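Nucleoprotein (Human coronavirus NL63, PDB 5N4K) probably packages the viral RNA genome into a helical ribonucleocapsid and supports viral transcription and replication, this chain being its N-terminal RNA-binding domain. Local coordinates at residues A[30-35]-A[132-137]; A[64-68]-A[93-97]; A[69-73]-A[82-86]; A[90-94]-A[119-125]. All blocks are in the same frame, centred on the assembly; numbering follows the deposited sequence.

Interaction 1. Residues A[30-35]-A[132-137]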
loop_
_atom_site.group_PDB
_atom_site.type_symbol
_atom_site.label_atom_id
_atom_site.label_comp_id
_atom_site.label_asym_id
_atom_site.label_seq_id
_atom_site.Cartn_x
_atom_site.Cartn_y
_atom_site.Cartn_z
ATOM N N SER A 30 0.623 -11.194 -1.223
ATOM C CA SER A 30 -0.189 -11.743 -2.320
ATOM C C SER A 30 0.077 -13.219 -2.456
ATOM O O SER A 30 1.173 -13.690 -2.246
ATOM C CB SER A 30 0.189 -11.028 -3.600
ATOM O OG SER A 30 -0.409 -11.546 -4.780
ATOM N N PHE A 31 -0.941 -13.938 -2.871
ATOM C CA PHE A 31 -0.764 -15.345 -3.244
ATOM C C PHE A 31 0.127 -15.499 -4.449
ATOM O O PHE A 31 0.613 -16.657 -4.706
ATOM C CB PHE A 31 -2.086 -16.016 -3.537
ATOM C CG PHE A 31 -2.929 -16.291 -2.339
ATOM C CD1 PHE A 31 -2.624 -17.347 -1.526
ATOM C CD2 PHE A 31 -4.050 -15.561 -1.999
ATOM C CE1 PHE A 31 -3.326 -17.629 -0.387
ATOM C CE2 PHE A 31 -4.793 -15.840 -0.848
ATOM C CZ PHE A 31 -4.419 -16.901 -0.007
ATOM N N TYR A 32 0.324 -14.469 -5.259
ATOM C CA TYR A 32 0.971 -14.573 -6.537
ATOM C C TYR A 32 2.210 -13.700 -6.648
ATOM O O TYR A 32 2.291 -12.664 -6.016
ATOM C CB TYR A 32 0.007 -14.204 -7.695
ATOM C CG TYR A 32 -1.200 -15.055 -7.691
ATOM C CD1 TYR A 32 -1.171 -16.370 -8.211
ATOM C CD2 TYR A 32 -2.427 -14.630 -7.109
ATOM C CE1 TYR A 32 -2.253 -17.231 -8.114
ATOM C CE2 TYR A 32 -3.508 -15.459 -6.987
ATOM C CZ TYR A 32 -3.418 -16.747 -7.480
ATOM O OH TYR A 32 -4.460 -17.598 -7.498
ATOM N N MET A 33 3.167 -14.115 -7.482
ATOM C CA MET A 33 4.197 -13.229 -7.926
ATOM C C MET A 33 3.619 -11.984 -8.570
ATOM O O MET A 33 2.546 -12.049 -9.187
ATOM C CB MET A 33 5.146 -13.960 -8.933
ATOM C CG MET A 33 6.059 -15.000 -8.225
ATOM S SD MET A 33 7.188 -14.336 -7.020
ATOM C CE MET A 33 8.391 -13.502 -8.081
ATOM N N PRO A 34 4.324 -10.862 -8.504
ATOM C CA PRO A 34 3.867 -9.643 -9.197
ATOM C C PRO A 34 4.051 -9.722 -10.688
ATOM O O PRO A 34 4.808 -10.564 -11.228
ATOM C CB PRO A 34 4.724 -8.552 -8.602
ATOM C CG PRO A 34 5.996 -9.251 -8.194
ATOM C CD PRO A 34 5.593 -10.622 -7.820
ATOM N N LEU A 35 3.411 -8.781 -11.392
ATOM C CA LEU A 35 3.727 -8.471 -12.763
ATOM C C LEU A 35 4.536 -7.176 -12.745
ATOM O O LEU A 35 4.417 -6.304 -11.842
ATOM C CB LEU A 35 2.500 -8.267 -13.628
ATOM C CG LEU A 35 1.519 -9.406 -13.541
ATOM C CD1 LEU A 35 0.263 -9.030 -14.389
ATOM C CD2 LEU A 35 2.131 -10.695 -13.954
ATOM N N PRO A 132 4.973 -17.437 -3.029
ATOM C CA PRO A 132 4.027 -16.970 -4.046
ATOM C C PRO A 132 3.983 -17.849 -5.293
ATOM O O PRO A 132 4.972 -18.504 -5.663
ATOM C CB PRO A 132 4.521 -15.552 -4.351
ATOM C CG PRO A 132 5.927 -15.553 -4.020
ATOM C CD PRO A 132 6.081 -16.497 -2.879
ATOM N N LEU A 133 2.856 -17.967 -5.890
ATOM C CA LEU A 133 2.731 -18.718 -7.145
ATOM C C LEU A 133 2.901 -17.837 -8.335
ATOM O O LEU A 133 2.499 -16.710 -8.368
ATOM C CB LEU A 133 1.370 -19.327 -7.160
ATOM C CG LEU A 133 0.942 -20.237 -5.972
ATOM C CD1 LEU A 133 -0.551 -20.290 -5.919
ATOM C CD2 LEU A 133 1.432 -21.636 -6.232
ATOM N N GLU A 134 3.404 -18.363 -9.453
ATOM C CA GLU A 134 3.424 -17.664 -10.676
ATOM C C GLU A 134 1.965 -17.598 -11.168
ATOM O O GLU A 134 1.225 -18.602 -11.281
ATOM C CB GLU A 134 4.231 -18.478 -11.762
ATOM C CG GLU A 134 4.111 -17.815 -13.135
ATOM C CD GLU A 134 5.143 -18.295 -14.117
ATOM O OE1 GLU A 134 4.769 -19.160 -14.938
ATOM O OE2 GLU A 134 6.280 -17.776 -14.051
ATOM N N PRO A 135 1.462 -16.372 -11.477
ATOM C CA PRO A 135 0.066 -16.269 -11.946
ATOM C C PRO A 135 -0.126 -16.694 -13.376
ATOM O O PRO A 135 0.652 -16.260 -14.227
ATOM C CB PRO A 135 -0.195 -14.801 -11.748
ATOM C CG PRO A 135 1.055 -14.101 -11.944
ATOM C CD PRO A 135 2.104 -15.067 -11.375
ATOM N N LYS A 136 -1.127 -17.493 -13.631
ATOM C CA LYS A 136 -1.467 -17.908 -15.010
ATOM C C LYS A 136 -2.855 -17.327 -15.322
ATOM O O LYS A 136 -3.701 -17.237 -14.405
ATOM C CB LYS A 136 -1.552 -19.437 -15.061
ATOM C CG LYS A 136 -0.208 -20.100 -14.785
ATOM C CD LYS A 136 0.613 -20.175 -16.024
ATOM C CE LYS A 136 0.107 -21.426 -16.789
ATOM N NZ LYS A 136 -0.084 -21.466 -18.269
ATOM N N PHE A 137 -3.075 -17.081 -16.606
ATOM C CA PHE A 137 -4.247 -16.367 -17.109
ATOM C C PHE A 137 -4.940 -17.105 -18.243
ATOM O O PHE A 137 -4.295 -17.863 -19.028
ATOM C CB PHE A 137 -3.913 -14.971 -17.511
ATOM C CG PHE A 137 -3.216 -14.165 -16.413
ATOM C CD1 PHE A 137 -3.911 -13.688 -15.331
ATOM C CD2 PHE A 137 -1.854 -13.967 -16.471
ATOM C CE1 PHE A 137 -3.272 -12.957 -14.322
ATOM C CE2 PHE A 137 -1.203 -13.264 -15.442
ATOM C CZ PHE A 137 -1.936 -12.778 -14.387
#
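The ring of Tyr32 turns one edge to the backbone of residues 133-134, with Leu133 O lying near the ring plane beside CD1. Pro135 approaches the same corner obliquely, and its CB sits 4.0 Å from Tyr32 CD1 as the two side chains run past each other in opposite directions. Leu133 crosses the tyrosine at a slant, its CB also close to CD1. With chi1 at -58°, Tyr32 CG stands opposite its own carbonyl carbon, and the ring points away from Pro135, its OH hydrogen-bonded to Tyr90 OH. In one of its two conformers Met33 bends at both chi2 and chi3 and brings SD near Pro132 CG. Its CB instead faces Pro135 CD. The backbones beneath these side chains form a single beta bridge between two loops, the irregular chain that surrounds the central antiparallel sheet of the coronavirus N-terminal domain. Leu133 N gives an almost straight bond to Phe31 O (2.9 Å, 176°), and Met33 N returns one to Leu133 O at 2.8 Å, approaching from above the carbonyl plane. An ST turn leads into the bridge residue: Ser30 OG accepts from Tyr32 N at 3.1 Å, while also being hydrogen-bonded to Phe88 O of strand 80-90. Toward the sheet, the two methyls of Leu35 divide their work. CD2 meets Pro135 CG at 4.1 Å, and CD1 faces CZ of Phe137, whose ring it approaches obliquely; Trp66 of strand 63-73 adjoins both Leu35 and Phe137.

Interaction 2. Residues A[64-68]-A[93-97]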
loop_
_atom_site.group_PDB
_atom_site.type_symbol
_atom_site.label_atom_id
_atom_site.label_comp_id
_atom_site.label_asym_id
_atom_site.label_seq_id
_atom_site.Cartn_x
_atom_site.Cartn_y
_atom_site.Cartn_z
ATOM N N GLY A 64 -11.003 -9.110 -7.988
ATOM C CA GLY A 64 -10.121 -8.477 -7.036
ATOM C C GLY A 64 -9.466 -7.303 -7.665
ATOM O O GLY A 64 -10.023 -6.588 -8.491
ATOM N N TYR A 65 -8.220 -7.056 -7.209
ATOM C CA TYR A 65 -7.478 -5.886 -7.688
ATOM C C TYR A 65 -5.978 -6.146 -7.782
ATOM O O TYR A 65 -5.457 -7.017 -7.075
ATOM C CB TYR A 65 -7.723 -4.591 -6.774
ATOM C CG TYR A 65 -7.343 -4.832 -5.313
ATOM C CD1 TYR A 65 -8.191 -5.450 -4.412
ATOM C CD2 TYR A 65 -6.076 -4.469 -4.838
ATOM C CE1 TYR A 65 -7.839 -5.661 -3.065
ATOM C CE2 TYR A 65 -5.726 -4.670 -3.536
ATOM C CZ TYR A 65 -6.576 -5.275 -2.666
ATOM O OH TYR A 65 -6.152 -5.551 -1.383
ATOM N N TRP A 66 -5.361 -5.352 -8.645
ATOM C CA TRP A 66 -3.888 -5.223 -8.727
ATOM C C TRP A 66 -3.489 -3.936 -8.045
ATOM O O TRP A 66 -4.009 -2.907 -8.343
ATOM C CB TRP A 66 -3.436 -5.276 -10.153
ATOM C CG TRP A 66 -3.631 -6.569 -10.843
ATOM C CD1 TRP A 66 -4.746 -6.973 -11.534
ATOM C CD2 TRP A 66 -2.725 -7.685 -10.902
ATOM N NE1 TRP A 66 -4.586 -8.203 -12.024
ATOM C CE2 TRP A 66 -3.361 -8.693 -11.644
ATOM C CE3 TRP A 66 -1.481 -7.929 -10.360
ATOM C CZ2 TRP A 66 -2.738 -9.922 -11.894
ATOM C CZ3 TRP A 66 -0.850 -9.164 -10.587
ATOM C CH2 TRP A 66 -1.483 -10.125 -11.324
ATOM N N ASN A 67 -2.559 -4.039 -7.113
ATOM C CA ASN A 67 -2.082 -2.886 -6.320
ATOM C C ASN A 67 -0.688 -2.463 -6.874
ATOM O O ASN A 67 0.222 -3.294 -6.911
ATOM C CB ASN A 67 -1.941 -3.287 -4.844
ATOM C CG ASN A 67 -1.901 -2.124 -3.939
ATOM O OD1 ASN A 67 -2.604 -1.166 -4.146
ATOM N ND2 ASN A 67 -1.076 -2.239 -2.919
ATOM N N VAL A 68 -0.590 -1.249 -7.277
ATOM C CA VAL A 68 0.664 -0.720 -7.820
ATOM C C VAL A 68 1.669 -0.419 -6.751
ATOM O O VAL A 68 1.336 0.263 -5.761
ATOM C CB VAL A 68 0.353 0.492 -8.690
ATOM C CG1 VAL A 68 1.629 1.191 -9.208
ATOM C CG2 VAL A 68 -0.586 0.239 -9.832
ATOM N N THR A 93 -9.624 -8.841 0.442
ATOM C CA THR A 93 -8.364 -9.292 1.008
ATOM C C THR A 93 -7.309 -8.267 0.681
ATOM O O THR A 93 -7.567 -7.345 -0.044
ATOM C CB THR A 93 -7.964 -10.670 0.492
ATOM O OG1 THR A 93 -7.392 -10.542 -0.837
ATOM C CG2 THR A 93 -9.180 -11.671 0.446
ATOM N N GLY A 94 -6.114 -8.487 1.244
ATOM C CA GLY A 94 -4.945 -7.638 0.908
ATOM C C GLY A 94 -4.938 -6.305 1.608
ATOM O O GLY A 94 -5.709 -6.071 2.550
ATOM N N PRO A 95 -4.034 -5.431 1.186
ATOM C CA PRO A 95 -3.878 -4.081 1.802
ATOM C C PRO A 95 -5.081 -3.256 1.672
ATOM O O PRO A 95 -5.270 -2.302 2.457
ATOM C CB PRO A 95 -2.673 -3.518 1.077
ATOM C CG PRO A 95 -2.607 -4.236 -0.242
ATOM C CD PRO A 95 -3.081 -5.614 0.069
ATOM N N HIS A 96 -5.960 -3.489 0.675
ATOM C CA HIS A 96 -7.212 -2.751 0.437
ATOM C C HIS A 96 -8.410 -3.648 0.641
ATOM O O HIS A 96 -9.401 -3.540 -0.089
ATOM C CB HIS A 96 -7.224 -2.106 -0.945
ATOM C CG HIS A 96 -6.098 -1.167 -1.176
ATOM N ND1 HIS A 96 -5.969 0.014 -0.466
ATOM C CD2 HIS A 96 -5.020 -1.222 -1.988
ATOM C CE1 HIS A 96 -4.877 0.644 -0.882
ATOM N NE2 HIS A 96 -4.307 -0.062 -1.813
ATOM N N LYS A 97 -8.381 -4.437 1.732
ATOM C CA LYS A 97 -9.478 -5.342 2.029
ATOM C C LYS A 97 -10.788 -4.631 2.310
ATOM O O LYS A 97 -11.833 -5.250 2.153
ATOM C CB LYS A 97 -9.162 -6.310 3.197
ATOM C CG LYS A 97 -9.144 -5.665 4.577
ATOM C CD LYS A 97 -8.786 -6.678 5.667
ATOM C CE LYS A 97 -9.887 -7.710 5.905
ATOM N NZ LYS A 97 -9.761 -8.568 7.139
#
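Hydrogen bonds centre on the hydroxyl of Tyr65, which reaches from the strand into the loop 93-97. Tyr65 OH donates to Thr93 O at 2.6 Å, in the carbonyl plane and on a lone pair, and accepts from His96 N at 2.9 Å. One phenol oxygen thus ties down both a carbonyl and an amide of the loop, and these two bonds hold its rotation. Beside it a weak, strongly bent hydrogen bond runs from His96 NE2 to Asn67 OD1 (3.1 Å). The amide plane of Asn67 and the imidazole are nearly perpendicular, 79° apart, with OD1 at the edge of the ring.

Within this loop Gly94 to Lys97 form a type I beta turn, closed by a weak backbone bond. It lies over strand 63-73 of the antiparallel sheet, with Tyr65 and Asn67 both directed toward it.

Aromatic packing accompanies the polar bonds. His96 turns its edge toward the face of Tyr65 in an offset edge-to-face pair, centroids 5.7 Å apart and planes at 64°. Tyr65 has CG between its backbone N and carbonyl carbon (chi1 58°), which raises the ring off the strand toward the turn; Trp110 makes another edge-to-face pair with it. The van der Waals contacts of Pro95 are slighter: it places CD near the tyrosine hydroxyl, at the edge of the ring, and CG 3.7 Å from Asn67 ND2. Across the subunit boundary, the His96 ring meets His96 of the second subunit.

Interaction 3. Residues A[69-73]-A[82-86]. With SO4 (sulfate ion), chain F; SO4 (sulfate ion), chain D.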
loop_
_atom_site.group_PDB
_atom_site.type_symbol
_atom_site.label_atom_id
_atom_site.label_comp_id
_atom_site.label_asym_id
_atom_site.label_seq_id
_atom_site.Cartn_x
_atom_site.Cartn_y
_atom_site.Cartn_z
ATOM N N GLN A 69 2.890 -0.865 -6.992
ATOM C CA GLN A 69 4.104 -0.576 -6.181
ATOM C C GLN A 69 5.028 0.310 -7.070
ATOM O O GLN A 69 5.534 -0.185 -8.083
ATOM C CB GLN A 69 4.776 -1.919 -5.865
ATOM C CG GLN A 69 6.104 -1.869 -5.048
ATOM C CD GLN A 69 6.996 -3.069 -5.116
ATOM O OE1 GLN A 69 6.611 -4.192 -5.481
ATOM N NE2 GLN A 69 8.251 -2.864 -4.702
ATOM N N GLU A 70 5.216 1.555 -6.706
ATOM C CA GLU A 70 6.189 2.441 -7.404
ATOM C C GLU A 70 7.574 1.982 -6.953
ATOM O O GLU A 70 7.763 1.600 -5.807
ATOM C CB GLU A 70 5.866 3.879 -6.986
ATOM C CG GLU A 70 6.547 4.944 -7.761
ATOM C CD GLU A 70 6.073 6.356 -7.417
ATOM O OE1 GLU A 70 5.057 6.551 -6.669
ATOM O OE2 GLU A 70 6.750 7.296 -7.884
ATOM N N ARG A 71 8.557 1.993 -7.876
ATOM C CA ARG A 71 9.888 1.434 -7.662
ATOM C C ARG A 71 10.971 2.445 -8.179
ATOM O O ARG A 71 10.783 3.042 -9.206
ATOM C CB ARG A 71 10.046 0.109 -8.425
ATOM C CG ARG A 71 9.125 -0.924 -7.803
ATOM C CD ARG A 71 9.181 -2.170 -8.632
ATOM N NE ARG A 71 10.535 -2.800 -8.715
ATOM C CZ ARG A 71 11.263 -3.064 -9.798
ATOM N NH1 ARG A 71 11.004 -2.744 -11.032
ATOM N NH2 ARG A 71 12.415 -3.708 -9.604
ATOM N N TRP A 72 11.950 2.746 -7.352
ATOM C CA TRP A 72 13.042 3.656 -7.774
ATOM C C TRP A 72 14.184 3.378 -6.906
ATOM O O TRP A 72 13.994 3.224 -5.695
ATOM C CB TRP A 72 12.656 5.126 -7.689
ATOM C CG TRP A 72 12.261 5.666 -6.302
ATOM C CD1 TRP A 72 10.981 5.773 -5.790
ATOM C CD2 TRP A 72 13.149 6.186 -5.275
ATOM N NE1 TRP A 72 11.039 6.301 -4.509
ATOM C CE2 TRP A 72 12.344 6.545 -4.168
ATOM C CE3 TRP A 72 14.546 6.342 -5.174
ATOM C CZ2 TRP A 72 12.885 7.095 -2.989
ATOM C CZ3 TRP A 72 15.079 6.879 -3.999
ATOM C CH2 TRP A 72 14.248 7.238 -2.918
ATOM N N ARG A 73 15.393 3.409 -7.483
ATOM C CA ARG A 73 16.574 3.287 -6.685
ATOM C C ARG A 73 17.592 4.373 -7.020
ATOM O O ARG A 73 17.446 5.104 -7.991
ATOM C CB ARG A 73 17.164 1.897 -6.846
ATOM C CG ARG A 73 17.876 1.667 -8.136
ATOM C CD ARG A 73 17.799 0.206 -8.512
ATOM N NE ARG A 73 18.618 -0.055 -9.693
ATOM C CZ ARG A 73 18.510 -1.116 -10.502
ATOM N NH1 ARG A 73 17.600 -2.076 -10.296
ATOM N NH2 ARG A 73 19.345 -1.227 -11.535
ATOM N N LEU A 82 12.141 2.941 -11.784
ATOM C CA LEU A 82 12.043 1.597 -12.353
ATOM C C LEU A 82 10.573 1.333 -12.771
ATOM O O LEU A 82 9.635 2.034 -12.370
ATOM C CB LEU A 82 12.467 0.591 -11.373
ATOM C CG LEU A 82 13.952 0.704 -10.933
ATOM C CD1 LEU A 82 14.172 -0.384 -9.949
ATOM C CD2 LEU A 82 14.847 0.462 -12.158
ATOM N N PRO A 83 10.322 0.350 -13.657
ATOM C CA PRO A 83 8.976 -0.051 -13.947
ATOM C C PRO A 83 8.284 -0.461 -12.652
ATOM O O PRO A 83 8.818 -1.111 -11.785
ATOM C CB PRO A 83 9.140 -1.248 -14.844
ATOM C CG PRO A 83 10.425 -0.925 -15.569
ATOM C CD PRO A 83 11.300 -0.395 -14.516
ATOM N N PRO A 84 7.015 -0.029 -12.555
ATOM C CA PRO A 84 6.284 -0.431 -11.350
ATOM C C PRO A 84 5.954 -1.897 -11.347
ATOM O O PRO A 84 5.898 -2.533 -12.399
ATOM C CB PRO A 84 5.015 0.427 -11.379
ATOM C CG PRO A 84 4.892 0.896 -12.721
ATOM C CD PRO A 84 6.251 0.922 -13.368
ATOM N N LYS A 85 5.742 -2.455 -10.167
ATOM C CA LYS A 85 5.203 -3.769 -10.025
ATOM C C LYS A 85 3.727 -3.667 -9.596
ATOM O O LYS A 85 3.288 -2.672 -9.057
ATOM C CB LYS A 85 5.969 -4.614 -9.020
ATOM C CG LYS A 85 7.306 -5.131 -9.580
ATOM C CD LYS A 85 8.102 -5.836 -8.491
ATOM C CE LYS A 85 9.431 -6.201 -9.105
ATOM N NZ LYS A 85 10.369 -6.753 -8.076
ATOM N N VAL A 86 2.973 -4.698 -9.945
ATOM C CA VAL A 86 1.598 -4.838 -9.467
ATOM C C VAL A 86 1.418 -6.188 -8.809
ATOM O O VAL A 86 1.892 -7.217 -9.321
ATOM C CB VAL A 86 0.561 -4.611 -10.605
ATOM C CG1 VAL A 86 0.514 -3.158 -11.024
ATOM C CG2 VAL A 86 0.807 -5.513 -11.825
HETATM S S SO4 F . 11.634 -4.472 -5.638
HETATM O O1 SO4 F . 12.257 -3.286 -6.260
HETATM O O2 SO4 F . 10.374 -4.861 -6.294
HETATM O O3 SO4 F . 11.204 -3.987 -4.326
HETATM O O4 SO4 F . 12.490 -5.693 -5.630
HETATM S S SO4 D . 15.794 -4.092 -12.053
HETATM O O1 SO4 D . 15.408 -3.130 -13.093
HETATM O O2 SO4 D . 15.476 -5.418 -12.621
HETATM O O3 SO4 D . 15.027 -3.832 -10.797
HETATM O O4 SO4 D . 17.217 -3.982 -11.665
HETATM O O HOH W 1 7.778 2.738 -10.530
#
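Sulfate oxygen O2 of chain F is gripped by three side chains from both strands: Lys85 NZ at 2.6 Å, with weak bonds from Arg71 NE and Gln69 NE2. Arg71 NE also reaches O1 of the same ion at 3.0 Å, more directly. Gln69 and Lys85 lie side by side, both extended beyond CG and pointing the same way, which brings the amide and the ammonium to one anion. Gln69 OE1 is hydrogen-bonded to His87 NE2, leaving Gln69 NE2 toward the sulfate.

The Arg71 guanidinium is held flat between two side chains of strand 80-90. Lys85 CE covers one face and the Leu82 side chain the opposite one, while Arg71 NH1 donates at the edge to Pro83 O (2.8 Å, 171°), in the planes of both groups. A bend at chi3 (61°) turns the group across to that carbonyl. Its remaining edge serves the sulfates, with Arg71 NH2 2.9 Å from O3 of the chain D ion. Arg73 NH1 approaches O4 of that ion too closely to be trusted, and Leu82 lies over one guanidinium face of Arg73.

The backbones pair antiparallel. Gln69 and Lys85 form a hydrogen-bonded pair, with Gln69 N to Lys85 O at 2.8 Å, and Leu82 N donates to Arg71 O. This is the long beta hairpin that projects from the core of the coronavirus N-terminal domain; its basic side chains, here holding sulfates probably from the crystallisation liquor, are consistent with a surface for RNA phosphates.

Interaction 4. Residues A[90-94]-A[119-125]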
loop_
_atom_site.group_PDB
_atom_site.type_symbol
_atom_site.label_atom_id
_atom_site.label_comp_id
_atom_site.label_asym_id
_atom_site.label_seq_id
_atom_site.Cartn_x
_atom_site.Cartn_y
_atom_site.Cartn_z
ATOM N N TYR A 90 -7.429 -10.836 -4.042
ATOM C CA TYR A 90 -8.867 -11.066 -4.179
ATOM C C TYR A 90 -9.648 -9.978 -3.475
ATOM O O TYR A 90 -9.227 -9.449 -2.451
ATOM C CB TYR A 90 -9.199 -12.482 -3.627
ATOM C CG TYR A 90 -8.580 -13.606 -4.483
ATOM C CD1 TYR A 90 -9.246 -14.055 -5.626
ATOM C CD2 TYR A 90 -7.424 -14.239 -4.127
ATOM C CE1 TYR A 90 -8.698 -15.028 -6.448
ATOM C CE2 TYR A 90 -6.847 -15.199 -4.889
ATOM C CZ TYR A 90 -7.491 -15.575 -6.049
ATOM O OH TYR A 90 -6.908 -16.551 -6.856
ATOM N N LEU A 91 -10.842 -9.764 -3.947
ATOM C CA LEU A 91 -11.738 -8.782 -3.350
ATOM C C LEU A 91 -11.956 -9.104 -1.868
ATOM O O LEU A 91 -12.222 -10.221 -1.491
ATOM C CB LEU A 91 -13.089 -8.754 -4.114
ATOM C CG LEU A 91 -14.082 -7.693 -3.643
ATOM C CD1 LEU A 91 -13.618 -6.293 -3.849
ATOM C CD2 LEU A 91 -15.347 -7.920 -4.483
ATOM N N GLY A 92 -11.821 -8.068 -1.023
ATOM C CA GLY A 92 -11.953 -8.242 0.428
ATOM C C GLY A 92 -10.790 -8.838 1.107
ATOM O O GLY A 92 -10.909 -9.223 2.300
ATOM N N THR A 93 -9.624 -8.841 0.442
ATOM C CA THR A 93 -8.364 -9.292 1.008
ATOM C C THR A 93 -7.309 -8.267 0.681
ATOM O O THR A 93 -7.567 -7.345 -0.044
ATOM C CB THR A 93 -7.964 -10.670 0.492
ATOM O OG1 THR A 93 -7.392 -10.542 -0.837
ATOM C CG2 THR A 93 -9.180 -11.671 0.446
ATOM N N GLY A 94 -6.114 -8.487 1.244
ATOM C CA GLY A 94 -4.945 -7.638 0.908
ATOM C C GLY A 94 -4.938 -6.305 1.608
ATOM O O GLY A 94 -5.709 -6.071 2.550
ATOM N N VAL A 119 -18.804 -9.304 -4.085
ATOM C CA VAL A 119 -18.762 -9.411 -2.668
ATOM C C VAL A 119 -17.412 -9.924 -2.210
ATOM O O VAL A 119 -16.708 -10.627 -2.974
ATOM C CB VAL A 119 -19.852 -10.242 -2.051
ATOM C CG1 VAL A 119 -21.210 -9.722 -2.455
ATOM C CG2 VAL A 119 -19.710 -11.671 -2.377
ATOM N N ASN A 120 -17.083 -9.664 -0.967
ATOM C CA ASN A 120 -15.805 -10.058 -0.410
ATOM C C ASN A 120 -15.683 -11.563 -0.548
ATOM O O ASN A 120 -16.600 -12.358 -0.250
ATOM C CB ASN A 120 -15.643 -9.671 1.040
ATOM C CG ASN A 120 -15.482 -8.209 1.199
ATOM O OD1 ASN A 120 -15.106 -7.515 0.296
ATOM N ND2 ASN A 120 -15.705 -7.722 2.418
ATOM N N THR A 121 -14.514 -12.005 -0.962
ATOM C CA THR A 121 -14.231 -13.433 -1.091
ATOM C C THR A 121 -13.789 -14.050 0.254
ATOM O O THR A 121 -13.556 -13.364 1.219
ATOM C CB THR A 121 -13.113 -13.707 -2.135
ATOM O OG1 THR A 121 -11.820 -13.326 -1.565
ATOM C CG2 THR A 121 -13.313 -12.972 -3.413
ATOM N N SER A 122 -13.715 -15.382 0.223
ATOM C CA SER A 122 -13.414 -16.184 1.439
ATOM C C SER A 122 -11.951 -16.545 1.550
ATOM O O SER A 122 -11.561 -17.325 2.416
ATOM C CB SER A 122 -14.276 -17.474 1.413
ATOM O OG SER A 122 -13.833 -18.346 0.406
ATOM N N LEU A 123 -11.112 -16.027 0.648
ATOM C CA LEU A 123 -9.783 -16.549 0.377
ATOM C C LEU A 123 -8.696 -16.062 1.275
ATOM O O LEU A 123 -7.630 -16.704 1.275
ATOM C CB LEU A 123 -9.431 -16.341 -1.100
ATOM C CG LEU A 123 -10.411 -17.079 -2.021
ATOM C CD1 LEU A 123 -10.138 -16.784 -3.447
ATOM C CD2 LEU A 123 -10.254 -18.592 -1.862
ATOM N N GLY A 124 -8.897 -14.975 2.003
ATOM C CA GLY A 124 -7.861 -14.458 2.842
ATOM C C GLY A 124 -6.635 -14.054 2.081
ATOM O O GLY A 124 -6.618 -13.730 0.935
ATOM N N ASN A 125 -5.508 -14.149 2.827
ATOM C CA ASN A 125 -4.219 -13.801 2.361
ATOM C C ASN A 125 -3.197 -14.941 2.465
ATOM O O ASN A 125 -3.428 -15.881 3.277
ATOM C CB ASN A 125 -3.645 -12.606 3.192
ATOM C CG ASN A 125 -4.602 -11.432 3.200
ATOM O OD1 ASN A 125 -4.825 -10.840 2.150
ATOM N ND2 ASN A 125 -5.251 -11.206 4.287
HETATM O O HOH W 2 -5.522 -12.282 -1.731
HETATM O O HOH W 3 -6.603 -8.504 4.265
#
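Leu123 CD1 sits squarely over the face of the Tyr90 ring, 3.5 Å from the centroid and 7° off its normal, a CH-pi contact in the close-packed part of the interface. Beside it, Leu91 O takes two hydrogen bonds from Thr121, one from N at 3.0 Å and one from OG1 at 3.1 Å, reaching it from opposite faces of the carbonyl plane. Thr121 OG1 can do so because it stands between its own backbone N and carbonyl carbon (chi1 74°). Tyr90 to Thr93 forms a type II beta turn, in which Gly92 has a positive phi and presses its CA against Asn120 OD1 at 3.2 Å.

Toward Asn125 water enters the contact. Gly94 N donates to Asn125 OD1 at 2.8 Å, on an in-plane lone pair, while a water joins Asn125 ND2 to Gly94 O. Thr93 OG1 donates to Tyr90 O at 2.7 Å and takes a bond from another water, which also bonds Gly124 O. The Thr93 methyl CG2 rests 3.3 Å from Gly124 O. The chemistry implies a loop junction fixed by one carbonyl, Leu91 O, held twice by Thr121 at one end, and by the Asn125 amide, direct and through water, at the other.

Interaction 2 is the buried contact and interaction 3 lies at the surface; interactions 1 and 4 are partly buried. Interactions 2 and 3 use successive parts of strand 63-73, the first against a loop and the second against its hairpin partner 80-90, and both touch the second subunit. Interactions 2 and 4 share Thr93 and Gly94, so one loop is held on the sheet and against 119-125. Interaction 1 closes the chain loop within which the other three are nested, and meets interaction 4 through the Tyr32 and Tyr90 hydroxyls. Prolines and a backbone bridge dominate interaction 1, a tyrosine hydroxyl and an aromatic pair interaction 2, positive charge interaction 3, and threonine and asparagine bonds interaction 4.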